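Cytidylyltransferase (Leptospira borgpetersenii serovar Hardjo-bovis, PDB 6OEW) probably transfers a nucleotidyl group, most likely cytidylyl from CTP, to an acceptor substrate in a metal-dependent reaction. Local coordinates at residues Ile131-Asn136 and Leu153-Lys158; Ile102-Gly107 and His171-Val176; Ser195-Thr200 and Ser236-Gln241. One frame throughout, in Å; residues are numbered along the deposited sequence.

Contact 1 of 3, residues Ile131-Asn136 and Leu153-Lys158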
ATOM      1  N   ILE A 131     -10.154  10.922  14.854  1.00 41.91           N
ATOM      2  CA  ILE A 131     -10.050  10.113  13.640  0.57 39.26           C
ATOM      3  C   ILE A 131      -9.628   8.712  14.041  1.00 41.86           C
ATOM      4  O   ILE A 131      -8.683   8.538  14.816  1.00 42.14           O
ATOM      5  CB  ILE A 131      -9.039  10.674  12.619  0.57 37.61           C
ATOM      6  CG1 ILE A 131      -9.367  12.118  12.237  0.57 39.63           C
ATOM      7  CG2 ILE A 131      -8.978   9.763  11.370  0.57 33.96           C
ATOM      8  CD1 ILE A 131      -8.432  12.719  11.203  0.57 40.86           C
ATOM      9  N   GLU A 132     -10.324   7.713  13.521  1.00 37.06           N
ATOM     10  CA  GLU A 132      -9.858   6.350  13.692  1.00 40.79           C
ATOM     11  C   GLU A 132      -9.552   5.683  12.361  1.00 35.48           C
ATOM     12  O   GLU A 132      -8.910   4.625  12.356  1.00 32.05           O
ATOM     13  CB  GLU A 132     -10.883   5.520  14.473  1.00 46.35           C
ATOM     14  CG  GLU A 132     -12.252   5.472  13.860  1.00 45.53           C
ATOM     15  CD  GLU A 132     -13.274   4.833  14.795  1.00 50.64           C
ATOM     16  OE1 GLU A 132     -12.863   4.157  15.769  1.00 56.30           O
ATOM     17  OE2 GLU A 132     -14.487   5.003  14.556  1.00 41.71           O
ATOM     18  N   PHE A 133      -9.947   6.298  11.248  1.00 28.01           N
ATOM     19  CA  PHE A 133      -9.724   5.729   9.921  1.00 28.58           C
ATOM     20  C   PHE A 133      -9.516   6.862   8.924  1.00 30.96           C
ATOM     21  O   PHE A 133     -10.405   7.702   8.735  1.00 32.04           O
ATOM     22  CB  PHE A 133     -10.925   4.877   9.531  1.00 28.51           C
ATOM     23  CG  PHE A 133     -10.707   4.029   8.309  1.00 30.02           C
ATOM     24  CD1 PHE A 133     -10.446   2.683   8.444  1.00 33.63           C
ATOM     25  CD2 PHE A 133     -10.808   4.572   7.039  1.00 33.38           C
ATOM     26  CE1 PHE A 133     -10.266   1.868   7.317  1.00 36.80           C
ATOM     27  CE2 PHE A 133     -10.633   3.774   5.903  1.00 36.64           C
ATOM     28  CZ  PHE A 133     -10.350   2.436   6.039  1.00 33.65           C
ATOM     29  N   LEU A 134      -8.352   6.882   8.284  1.00 28.15           N
ATOM     30  CA  LEU A 134      -8.022   7.870   7.259  1.00 29.89           C
ATOM     31  C   LEU A 134      -7.646   7.112   5.987  1.00 31.32           C
ATOM     32  O   LEU A 134      -6.799   6.214   6.032  1.00 30.63           O
ATOM     33  CB  LEU A 134      -6.872   8.778   7.710  1.00 28.44           C
ATOM     34  CG  LEU A 134      -6.396   9.858   6.721  1.00 29.20           C
ATOM     35  CD1 LEU A 134      -7.510  10.851   6.402  1.00 29.52           C
ATOM     36  CD2 LEU A 134      -5.130  10.578   7.153  1.00 29.41           C
ATOM     37  N   THR A 135      -8.271   7.471   4.861  1.00 26.32           N
ATOM     38  CA  THR A 135      -7.955   6.840   3.574  1.00 29.24           C
ATOM     39  C   THR A 135      -7.809   7.908   2.502  1.00 30.30           C
ATOM     40  O   THR A 135      -8.384   8.994   2.599  1.00 32.22           O
ATOM     41  CB  THR A 135      -9.045   5.804   3.155  1.00 35.54           C
ATOM     42  OG1 THR A 135      -8.741   5.245   1.863  1.00 31.29           O
ATOM     43  CG2 THR A 135     -10.425   6.437   3.090  1.00 29.78           C
ATOM     44  N   ASN A 136      -7.010   7.603   1.477  1.00 30.06           N
ATOM     45  CA  ASN A 136      -6.976   8.395   0.254  1.00 32.22           C
ATOM     46  C   ASN A 136      -7.527   7.611  -0.934  1.00 32.27           C
ATOM     47  O   ASN A 136      -7.350   8.030  -2.082  1.00 31.74           O
ATOM     48  CB  ASN A 136      -5.540   8.868  -0.045  1.00 27.09           C
ATOM     49  CG  ASN A 136      -4.643   7.713  -0.552  1.00 30.90           C
ATOM     50  OD1 ASN A 136      -5.053   6.521  -0.558  1.00 31.96           O
ATOM     51  ND2 ASN A 136      -3.433   8.053  -0.975  1.00 31.80           N
ATOM     52  N   LEU A 153      -5.370   0.359  15.982  1.00 35.94           N
ATOM     53  CA  LEU A 153      -5.541  -1.026  16.388  1.00 37.63           C
ATOM     54  C   LEU A 153      -6.945  -1.247  16.928  1.00 41.42           C
ATOM     55  O   LEU A 153      -7.556  -2.295  16.691  1.00 36.85           O
ATOM     56  CB  LEU A 153      -4.491  -1.393  17.434  1.00 37.42           C
ATOM     57  CG  LEU A 153      -4.633  -2.762  18.096  1.00 42.25           C
ATOM     58  CD1 LEU A 153      -4.265  -3.856  17.137  1.00 40.43           C
ATOM     59  CD2 LEU A 153      -3.752  -2.779  19.333  1.00 47.09           C
ATOM     60  N   SER A 154      -7.483  -0.257  17.652  1.00 39.06           N
ATOM     61  CA  SER A 154      -8.824  -0.405  18.213  1.00 39.90           C
ATOM     62  C   SER A 154      -9.872  -0.588  17.118  1.00 34.75           C
ATOM     63  O   SER A 154     -10.775  -1.425  17.250  1.00 36.42           O
ATOM     64  CB  SER A 154      -9.152   0.800  19.101  1.00 40.87           C
ATOM     65  OG  SER A 154      -8.517   0.631  20.354  1.00 52.33           O
ATOM     66  N   LEU A 155      -9.767   0.176  16.028  1.00 34.17           N
ATOM     67  CA  LEU A 155     -10.703   0.006  14.921  1.00 35.64           C
ATOM     68  C   LEU A 155     -10.571  -1.391  14.320  1.00 40.57           C
ATOM     69  O   LEU A 155     -11.573  -2.071  14.074  1.00 37.82           O
ATOM     70  CB  LEU A 155     -10.474   1.073  13.846  1.00 36.10           C
ATOM     71  CG  LEU A 155     -11.361   0.791  12.614  1.00 45.08           C
ATOM     72  CD1 LEU A 155     -12.127   1.991  12.138  1.00 45.20           C
ATOM     73  CD2 LEU A 155     -10.560   0.180  11.445  1.00 40.36           C
ATOM     74  N   LEU A 156      -9.337  -1.837  14.092  1.00 34.70           N
ATOM     75  CA  LEU A 156      -9.138  -3.171  13.528  1.00 39.85           C
ATOM     76  C   LEU A 156      -9.752  -4.245  14.427  1.00 40.64           C
ATOM     77  O   LEU A 156     -10.364  -5.203  13.936  1.00 35.92           O
ATOM     78  CB  LEU A 156      -7.643  -3.414  13.290  1.00 30.84           C
ATOM     79  CG  LEU A 156      -7.295  -4.787  12.681  1.00 41.49           C
ATOM     80  CD1 LEU A 156      -8.059  -4.937  11.393  1.00 33.22           C
ATOM     81  CD2 LEU A 156      -5.782  -4.879  12.429  1.00 38.29           C
ATOM     82  N   GLU A 157      -9.640  -4.085  15.747  1.00 40.38           N
ATOM     83  CA  GLU A 157     -10.248  -5.043  16.663  1.00 46.00           C
ATOM     84  C   GLU A 157     -11.769  -5.036  16.546  1.00 47.45           C
ATOM     85  O   GLU A 157     -12.403  -6.103  16.573  1.00 47.25           O
ATOM     86  CB  GLU A 157      -9.789  -4.751  18.092  1.00 44.77           C
ATOM     87  CG  GLU A 157      -8.343  -5.203  18.324  1.00 49.25           C
ATOM     88  CD  GLU A 157      -7.798  -4.827  19.694  1.00 59.07           C
ATOM     89  OE1 GLU A 157      -8.288  -3.846  20.288  1.00 57.90           O
ATOM     90  OE2 GLU A 157      -6.871  -5.516  20.170  1.00 61.02           O
ATOM     91  N   LYS A 158     -12.370  -3.855  16.371  1.00 43.39           N
ATOM     92  CA  LYS A 158     -13.811  -3.790  16.142  1.00 47.00           C
ATOM     93  C   LYS A 158     -14.193  -4.494  14.841  1.00 45.35           C
ATOM     94  O   LYS A 158     -15.203  -5.204  14.792  1.00 48.32           O
ATOM     95  CB  LYS A 158     -14.286  -2.339  16.129  1.00 49.06           C
TER
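Leu155, on the first turn of helix 153-162, makes a small apolar contact with Glu132 and Phe133, where strand 133-135 begins in the mixed sheet. Its CD1 wedges between the Glu132 methylene, 3.9 Å from Glu132 CG, and the base of the Phe133 side chain; leucine and glutamate run at about a right angle. CD2 comes up to the edge of the Phe133 ring, near its plane, with 3.9 Å between Leu155 CD2 and Phe133 CD1. The glutamate meets the leucine mainly with its CG methylene: CG sits between the backbone N and the carbonyl carbon (chi1 57°), and from there the chain runs on extended until OE2 accepts a hydrogen bond from the backbone N of Lys184. Phe183 touches both Glu132 and Leu155. No hydrogen bond joins the two segments directly; Glu132 instead pairs through its backbone with Thr152, the residue just before the helix, whose OG1 is hydrogen-bonded to Leu155 N. The arrangement is a helix that follows directly on strand 149-152 and packs a leucine against the adjacent antiparallel strand, consistent with the GT-A-type alpha/beta fold of the cytidylyltransferase family.

Contact 2 of 3, residues Ile102-Gly107 and His171-Val176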
ATOM      1  N   ILE A 102      -1.925   1.636  12.446  1.00 29.36           N
ATOM      2  CA  ILE A 102      -1.577   0.792  11.304  1.00 30.18           C
ATOM      3  C   ILE A 102      -1.638   1.587   9.998  1.00 30.17           C
ATOM      4  O   ILE A 102      -2.694   2.105   9.624  1.00 31.94           O
ATOM      5  CB  ILE A 102      -2.497  -0.426  11.236  1.00 27.37           C
ATOM      6  CG1 ILE A 102      -2.222  -1.325  12.448  1.00 35.49           C
ATOM      7  CG2 ILE A 102      -2.264  -1.165   9.902  1.00 27.50           C
ATOM      8  CD1 ILE A 102      -3.415  -2.159  12.885  1.00 42.50           C
ATOM      9  N   VAL A 103      -0.529   1.626   9.266  1.00 28.05           N
ATOM     10  CA  VAL A 103      -0.539   2.125   7.894  1.00 26.31           C
ATOM     11  C   VAL A 103      -0.615   0.899   6.990  1.00 31.23           C
ATOM     12  O   VAL A 103       0.341   0.119   6.887  1.00 28.97           O
ATOM     13  CB  VAL A 103       0.677   2.997   7.573  1.00 27.72           C
ATOM     14  CG1 VAL A 103       0.581   3.505   6.125  1.00 32.10           C
ATOM     15  CG2 VAL A 103       0.780   4.156   8.560  1.00 28.39           C
ATOM     16  N   ARG A 104      -1.770   0.698   6.375  1.00 24.98           N
ATOM     17  CA  ARG A 104      -1.995  -0.480   5.542  1.00 28.78           C
ATOM     18  C   ARG A 104      -1.634  -0.168   4.096  1.00 29.82           C
ATOM     19  O   ARG A 104      -2.225   0.733   3.493  1.00 29.60           O
ATOM     20  CB  ARG A 104      -3.442  -0.942   5.615  1.00 27.21           C
ATOM     21  CG  ARG A 104      -3.590  -2.195   4.739  1.00 32.66           C
ATOM     22  CD  ARG A 104      -4.961  -2.387   4.253  1.00 35.19           C
ATOM     23  NE  ARG A 104      -5.143  -3.636   3.490  1.00 28.42           N
ATOM     24  CZ  ARG A 104      -6.260  -3.864   2.818  1.00 36.02           C
ATOM     25  NH1 ARG A 104      -7.189  -2.914   2.821  1.00 42.09           N
ATOM     26  NH2 ARG A 104      -6.453  -5.012   2.167  1.00 29.81           N
ATOM     27  N   LEU A 105      -0.666  -0.914   3.549  1.00 27.99           N
ATOM     28  CA  LEU A 105      -0.278  -0.846   2.152  1.00 26.73           C
ATOM     29  C   LEU A 105      -0.319  -2.251   1.580  1.00 26.51           C
ATOM     30  O   LEU A 105      -0.236  -3.238   2.315  1.00 26.98           O
ATOM     31  CB  LEU A 105       1.138  -0.303   1.935  1.00 24.99           C
ATOM     32  CG  LEU A 105       1.487   1.030   2.596  1.00 25.96           C
ATOM     33  CD1 LEU A 105       2.968   1.344   2.327  1.00 27.93           C
ATOM     34  CD2 LEU A 105       0.588   2.136   2.073  1.00 30.37           C
ATOM     35  N   THR A 106      -0.391  -2.324   0.254  1.00 23.74           N
ATOM     36  CA  THR A 106      -0.374  -3.609  -0.434  1.00 23.88           C
ATOM     37  C   THR A 106       0.758  -3.604  -1.452  1.00 26.47           C
ATOM     38  O   THR A 106       1.110  -2.557  -2.020  1.00 29.80           O
ATOM     39  CB  THR A 106      -1.700  -3.898  -1.143  1.00 36.44           C
ATOM     40  OG1 THR A 106      -1.862  -2.998  -2.248  1.00 52.03           O
ATOM     41  CG2 THR A 106      -2.880  -3.751  -0.181  1.00 27.61           C
ATOM     42  N   GLY A 107       1.314  -4.786  -1.684  1.00 34.36           N
ATOM     43  CA  GLY A 107       2.480  -4.922  -2.537  1.00 36.37           C
ATOM     44  C   GLY A 107       2.243  -4.730  -4.025  1.00 31.72           C
ATOM     45  O   GLY A 107       3.144  -4.980  -4.835  1.00 33.11           O
ATOM     46  N   HIS A 171     -10.483  -8.260   2.699  1.00 34.69           N
ATOM     47  CA  HIS A 171     -10.181  -6.897   2.279  1.00 40.35           C
ATOM     48  C   HIS A 171     -10.099  -5.900   3.418  1.00 38.50           C
ATOM     49  O   HIS A 171      -9.636  -4.776   3.192  1.00 34.58           O
ATOM     50  CB  HIS A 171     -11.208  -6.434   1.254  1.00 36.81           C
ATOM     51  CG  HIS A 171     -11.125  -7.217  -0.013  1.00 40.14           C
ATOM     52  ND1 HIS A 171     -10.065  -7.085  -0.883  1.00 40.53           N
ATOM     53  CD2 HIS A 171     -11.905  -8.211  -0.507  1.00 44.67           C
ATOM     54  CE1 HIS A 171     -10.225  -7.928  -1.889  1.00 42.30           C
ATOM     55  NE2 HIS A 171     -11.332  -8.622  -1.683  1.00 41.84           N
ATOM     56  N   ILE A 172     -10.556  -6.282   4.612  1.00 35.42           N
ATOM     57  CA  ILE A 172     -10.435  -5.524   5.858  1.00 32.35           C
ATOM     58  C   ILE A 172     -11.401  -4.347   5.904  1.00 37.29           C
ATOM     59  O   ILE A 172     -12.285  -4.298   6.763  1.00 39.11           O
ATOM     60  CB  ILE A 172      -9.002  -5.020   6.115  1.00 37.73           C
ATOM     61  CG1 ILE A 172      -8.014  -6.186   6.181  1.00 42.32           C
ATOM     62  CG2 ILE A 172      -8.987  -4.242   7.440  1.00 33.42           C
ATOM     63  CD1 ILE A 172      -6.590  -5.754   6.541  1.00 42.09           C
ATOM     64  N   VAL A 173     -11.246  -3.400   4.987  1.00 36.55           N
ATOM     65  CA  VAL A 173     -11.956  -2.124   5.051  1.00 38.13           C
ATOM     66  C   VAL A 173     -13.403  -2.104   4.558  1.00 39.75           C
ATOM     67  O   VAL A 173     -14.091  -1.129   4.885  1.00 43.12           O
ATOM     68  CB  VAL A 173     -11.181  -1.047   4.280  1.00 35.09           C
ATOM     69  CG1 VAL A 173      -9.792  -0.908   4.830  1.00 32.91           C
ATOM     70  CG2 VAL A 173     -11.204  -1.373   2.780  1.00 34.99           C
ATOM     71  N   PRO A 174     -13.931  -3.088   3.792  1.00 42.25           N
ATOM     72  CA  PRO A 174     -15.251  -2.869   3.168  1.00 42.93           C
ATOM     73  C   PRO A 174     -16.350  -2.451   4.126  1.00 46.47           C
ATOM     74  O   PRO A 174     -17.190  -1.620   3.760  1.00 50.30           O
ATOM     75  CB  PRO A 174     -15.571  -4.237   2.543  1.00 46.71           C
ATOM     76  CG  PRO A 174     -14.285  -4.777   2.225  1.00 52.30           C
ATOM     77  CD  PRO A 174     -13.401  -4.399   3.358  1.00 43.37           C
ATOM     78  N   TYR A 175     -16.389  -3.014   5.332  1.00 42.04           N
ATOM     79  CA  TYR A 175     -17.439  -2.619   6.262  1.00 38.45           C
ATOM     80  C   TYR A 175     -17.315  -1.143   6.632  1.00 42.23           C
ATOM     81  O   TYR A 175     -18.332  -0.464   6.817  1.00 43.68           O
ATOM     82  CB  TYR A 175     -17.414  -3.493   7.514  1.00 35.38           C
ATOM     83  CG  TYR A 175     -18.554  -3.202   8.471  1.00 39.56           C
ATOM     84  CD1 TYR A 175     -19.738  -3.920   8.412  1.00 44.00           C
ATOM     85  CD2 TYR A 175     -18.450  -2.180   9.424  1.00 42.56           C
ATOM     86  CE1 TYR A 175     -20.790  -3.659   9.282  1.00 48.87           C
ATOM     87  CE2 TYR A 175     -19.500  -1.909  10.294  1.00 44.52           C
ATOM     88  CZ  TYR A 175     -20.656  -2.642  10.218  1.00 49.31           C
ATOM     89  OH  TYR A 175     -21.687  -2.370  11.077  1.00 46.83           O
ATOM     90  N   VAL A 176     -16.083  -0.625   6.741  1.00 41.51           N
ATOM     91  CA  VAL A 176     -15.907   0.799   7.050  1.00 35.25           C
ATOM     92  C   VAL A 176     -16.428   1.646   5.900  1.00 42.00           C
ATOM     93  O   VAL A 176     -17.220   2.577   6.094  1.00 39.43           O
ATOM     94  CB  VAL A 176     -14.434   1.125   7.355  1.00 33.83           C
ATOM     95  CG1 VAL A 176     -14.236   2.665   7.450  1.00 39.26           C
ATOM     96  CG2 VAL A 176     -13.992   0.476   8.652  1.00 40.18           C
TER
HETATM   97  O   HOH W   1      -7.846  -5.631  -0.538  1.00 53.13           O
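Arg104 reaches out from strand 101-106 to the turn at His171-Val173, and its guanidinium is the group on which all three of those residues converge. The side chain is stretched almost fully: CG is anti to the backbone N (chi1 -179°), and the chain stays extended as far as NE, which carries the flat group across to the turn. Ile172 approaches from the opposite direction and lays its CD1 over one face of the guanidinium, offset toward the rim and 4.0 Å from Arg104 NE. That methyl is delivered by CG1 standing anti to the carbonyl carbon (chi1 -59°) with an extended second torsion. Val173 comes in obliquely through one branch, its CG1 3.9 Å from Arg104 NH1. The carbonyl of His171 also stands obliquely to the group, with His171 O 3.1 Å from Arg104 NH1, and the same oxygen accepts a hydrogen bond from Val173 N that closes a classic gamma turn centred on Ile172. A water lies in the plane of the His171 ring at its edge, 2.7 Å from ND1, and accepts a weak hydrogen bond from Arg104 NH2. The charged end has firmer partners elsewhere: NH1 forms a salt bridge with Glu149 and NH2 a hydrogen bond to Gln16. Strand 101-106 lies between strands 11-16 and 149-152, Arg104 pairing by backbone with Glu149, and Val103 and Leu105 with strand 11-16. Ile172, the positive-phi residue that follows helix 166-171, packs on Tyr90 and Ile87 of helix 86-96 and on Leu156 of helix 153-162.

Contact 3 of 3, residues Ser195-Thr200 and Ser236-Gln241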
ATOM      1  N   SER A 195      -7.114  10.325 -10.943  1.00 42.72           N
ATOM      2  CA  SER A 195      -7.590   8.948 -10.869  1.00 41.37           C
ATOM      3  C   SER A 195      -7.576   8.245 -12.223  1.00 49.34           C
ATOM      4  O   SER A 195      -7.635   7.004 -12.264  1.00 41.87           O
ATOM      5  CB  SER A 195      -9.003   8.922 -10.309  1.00 41.91           C
ATOM      6  OG  SER A 195      -9.833   9.764 -11.092  1.00 45.18           O
ATOM      7  N   LYS A 196      -7.524   8.998 -13.331  1.00 46.63           N
ATOM      8  CA  LYS A 196      -7.494   8.356 -14.650  1.00 48.44           C
ATOM      9  C   LYS A 196      -6.198   7.603 -14.899  1.00 50.09           C
ATOM     10  O   LYS A 196      -6.129   6.823 -15.859  1.00 56.47           O
ATOM     11  CB  LYS A 196      -7.695   9.389 -15.765  1.00 52.75           C
ATOM     12  CG  LYS A 196      -6.588  10.443 -15.828  1.00 54.31           C
ATOM     13  CD  LYS A 196      -6.893  11.558 -16.828  1.00 61.63           C
ATOM     14  CE  LYS A 196      -5.871  12.681 -16.702  1.00 69.43           C
ATOM     15  NZ  LYS A 196      -6.094  13.774 -17.697  1.00 80.48           N
ATOM     16  N   TYR A 197      -5.178   7.806 -14.066  1.00 47.23           N
ATOM     17  CA  TYR A 197      -3.915   7.098 -14.219  1.00 46.39           C
ATOM     18  C   TYR A 197      -3.900   5.850 -13.347  1.00 43.01           C
ATOM     19  O   TYR A 197      -4.312   5.876 -12.184  1.00 44.98           O
ATOM     20  CB  TYR A 197      -2.735   8.003 -13.869  1.00 42.54           C
ATOM     21  CG  TYR A 197      -2.610   9.195 -14.789  1.00 53.14           C
ATOM     22  CD1 TYR A 197      -2.225   9.037 -16.125  1.00 58.01           C
ATOM     23  CD2 TYR A 197      -2.889  10.475 -14.335  1.00 53.06           C
ATOM     24  CE1 TYR A 197      -2.122  10.140 -16.970  1.00 65.70           C
ATOM     25  CE2 TYR A 197      -2.785  11.576 -15.169  1.00 57.97           C
ATOM     26  CZ  TYR A 197      -2.402  11.406 -16.482  1.00 60.13           C
ATOM     27  OH  TYR A 197      -2.302  12.506 -17.309  1.00 62.52           O
ATOM     28  N   ARG A 198      -3.418   4.757 -13.914  1.00 41.02           N
ATOM     29  CA  ARG A 198      -3.353   3.485 -13.210  1.00 37.53           C
ATOM     30  C   ARG A 198      -1.893   3.113 -13.008  1.00 41.75           C
ATOM     31  O   ARG A 198      -1.186   2.807 -13.968  1.00 42.46           O
ATOM     32  CB  ARG A 198      -4.080   2.394 -13.988  1.00 38.64           C
ATOM     33  CG  ARG A 198      -3.957   1.033 -13.319  1.00 37.09           C
ATOM     34  CD  ARG A 198      -4.697  -0.036 -14.146  1.00 52.14           C
ATOM     35  NE  ARG A 198      -6.144   0.098 -14.006  1.00 57.96           N
ATOM     36  CZ  ARG A 198      -6.855  -0.444 -13.016  1.00 63.79           C
ATOM     37  NH1 ARG A 198      -6.261  -1.167 -12.062  1.00 46.84           N
ATOM     38  NH2 ARG A 198      -8.173  -0.261 -12.978  1.00 67.77           N
ATOM     39  N   LEU A 199      -1.443   3.135 -11.760  1.00 34.69           N
ATOM     40  CA  LEU A 199      -0.046   2.870 -11.450  1.00 39.60           C
ATOM     41  C   LEU A 199       0.085   1.719 -10.459  1.00 39.17           C
ATOM     42  O   LEU A 199       1.080   1.616  -9.735  1.00 34.94           O
ATOM     43  CB  LEU A 199       0.628   4.153 -10.936  1.00 34.45           C
ATOM     44  CG  LEU A 199       0.623   5.271 -11.995  1.00 36.83           C
ATOM     45  CD1 LEU A 199       1.135   6.596 -11.446  1.00 41.64           C
ATOM     46  CD2 LEU A 199       1.424   4.856 -13.225  1.00 42.85           C
ATOM     47  N   THR A 200      -0.905   0.844 -10.419  1.00 35.90           N
ATOM     48  CA  THR A 200      -0.807  -0.395  -9.674  1.00 31.89           C
ATOM     49  C   THR A 200      -0.434  -1.508 -10.653  1.00 32.42           C
ATOM     50  O   THR A 200      -0.468  -1.312 -11.877  1.00 36.93           O
ATOM     51  CB  THR A 200      -2.133  -0.667  -8.956  1.00 42.20           C
ATOM     52  OG1 THR A 200      -2.044  -1.871  -8.192  1.00 60.39           O
ATOM     53  CG2 THR A 200      -3.262  -0.736  -9.947  1.00 33.72           C
ATOM     54  N   SER A 236       2.948   8.610 -23.828  1.00 60.11           N
ATOM     55  CA  SER A 236       3.122   7.229 -24.280  1.00 61.02           C
ATOM     56  C   SER A 236       3.732   6.319 -23.219  1.00 58.52           C
ATOM     57  O   SER A 236       3.867   5.114 -23.459  1.00 54.17           O
ATOM     58  CB  SER A 236       3.982   7.192 -25.548  1.00 69.99           C
ATOM     59  OG  SER A 236       5.368   7.181 -25.244  1.00 75.05           O
ATOM     60  N   ILE A 237       4.117   6.854 -22.062  1.00 54.22           N
ATOM     61  CA  ILE A 237       4.456   5.991 -20.936  1.00 55.24           C
ATOM     62  C   ILE A 237       3.293   5.061 -20.618  1.00 50.14           C
ATOM     63  O   ILE A 237       3.492   3.892 -20.255  1.00 45.77           O
ATOM     64  CB  ILE A 237       4.850   6.842 -19.715  1.00 47.09           C
ATOM     65  CG1 ILE A 237       6.226   7.473 -19.947  1.00 58.17           C
ATOM     66  CG2 ILE A 237       4.804   6.006 -18.418  1.00 44.26           C
ATOM     67  CD1 ILE A 237       6.562   8.558 -18.926  1.00 57.06           C
ATOM     68  N   ILE A 238       2.065   5.561 -20.755  1.00 51.60           N
ATOM     69  CA  ILE A 238       0.867   4.833 -20.342  1.00 51.28           C
ATOM     70  C   ILE A 238       0.590   3.744 -21.375  1.00 48.40           C
ATOM     71  O   ILE A 238       0.250   4.041 -22.523  1.00 51.05           O
ATOM     72  CB  ILE A 238      -0.334   5.775 -20.184  1.00 54.71           C
ATOM     73  CG1 ILE A 238      -0.046   6.809 -19.094  1.00 47.02           C
ATOM     74  CG2 ILE A 238      -1.572   5.001 -19.792  1.00 47.49           C
ATOM     75  CD1 ILE A 238       0.129   6.178 -17.733  1.00 44.09           C
ATOM     76  N   GLN A 239       0.738   2.482 -20.963  1.00 47.94           N
ATOM     77  CA  GLN A 239       0.541   1.324 -21.839  1.00 51.31           C
ATOM     78  C   GLN A 239      -0.558   0.392 -21.335  1.00 49.20           C
ATOM     79  O   GLN A 239      -0.763  -0.685 -21.915  1.00 47.88           O
ATOM     80  CB  GLN A 239       1.849   0.538 -21.997  1.00 48.91           C
ATOM     81  CG  GLN A 239       2.876   1.190 -22.911  1.00 61.70           C
ATOM     82  CD  GLN A 239       4.306   1.009 -22.415  1.00 61.19           C
ATOM     83  OE1 GLN A 239       4.795   1.795 -21.603  1.00 61.43           O
ATOM     84  NE2 GLN A 239       4.982  -0.024 -22.905  1.00 51.64           N
ATOM     85  N   ASN A 240      -1.260   0.774 -20.267  1.00 49.16           N
ATOM     86  CA  ASN A 240      -2.353  -0.008 -19.701  1.00 49.80           C
ATOM     87  C   ASN A 240      -3.693   0.683 -19.904  1.00 46.38           C
ATOM     88  O   ASN A 240      -4.678   0.349 -19.238  1.00 45.83           O
ATOM     89  CB  ASN A 240      -2.115  -0.263 -18.211  1.00 41.78           C
ATOM     90  CG  ASN A 240      -1.989   1.041 -17.408  1.00 40.97           C
ATOM     91  OD1 ASN A 240      -2.123   2.154 -17.953  1.00 42.58           O
ATOM     92  ND2 ASN A 240      -1.739   0.904 -16.108  1.00 38.74           N
ATOM     93  N   GLN A 241      -3.737   1.637 -20.822  1.00 48.71           N
ATOM     94  CA  GLN A 241      -4.892   2.476 -21.085  1.00 53.71           C
ATOM     95  C   GLN A 241      -4.678   3.074 -22.465  1.00 53.89           C
ATOM     96  O   GLN A 241      -3.547   3.415 -22.825  1.00 53.82           O
ATOM     97  CB  GLN A 241      -5.034   3.586 -20.023  1.00 56.58           C
ATOM     98  CG  GLN A 241      -6.248   4.495 -20.186  1.00 64.73           C
ATOM     99  CD  GLN A 241      -7.550   3.749 -19.978  1.00 74.79           C
ATOM    100  OE1 GLN A 241      -8.360   3.627 -20.896  1.00 80.17           O
ATOM    101  NE2 GLN A 241      -7.754   3.239 -18.767  1.00 74.19           N
TER
HETATM  102  O   HOH W   2      -3.115   4.341 -16.773  1.00 38.84           O
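Asn240 and Arg198 make the polar half of this surface contact between two loops. Asn240 ND2 donates to Arg198 O over 2.9 Å with an N-H...O angle of 159°; the acceptor lies in the plane of the amide, while the donor stands above the carbonyl plane, 36° out of it. A water bridges the other end of the same amide, giving a hydrogen bond to Asn240 OD1 and accepting one from Arg198 N, so both backbone polar groups of Arg198 are tied to one asparagine. Asp206 OD1 takes a further hydrogen bond from ND2, which would help fix the rotation of the amide. Both loops lie beside helices 204-214 and 224-233, outside the central mixed sheet of the GT-A-type fold, with the Arg198 side chain about 8 Å from that of Asp108. Van der Waals contact accompanies the bonds. The arginine, CG anti to the backbone N (chi1 176°), passes CB, CG and CD obliquely across Asn240 ND2, CB at 3.5 Å, before bending at CD. The apolar half is a single touch, Ile238 CD1 against Tyr197 CD1 at 4.0 Å, the side chains crossing at about a right angle. Ile231 touches both, and Tyr197 OH is hydrogen-bonded to Lys232 NZ.

How the contacts relate
Contacts 1 and 2 are neighbours on the mixed sheet, their centres 9 Å apart, and contact 1 is nested along the chain inside the loop that contact 2 closes. Phe133 CZ packs on Val173 CG1 at 3.6 Å, and Leu156 CD2 on Ile102 CD1 at 3.6 Å, so the two contacts share packing. Contact 3 follows later in the chain, its centre about 23 Å from that of contact 2 and 30 Å from that of contact 1, and touches neither. Contacts 1 and 2 thus hold helix 153-162 and the turn after helix 166-171 to the sheet, while contact 3 joins two C-terminal loops across the chain's centre from contact 1. The Arg104 side chain lies about 9 Å from that of Asp108, a magnesium-binding residue.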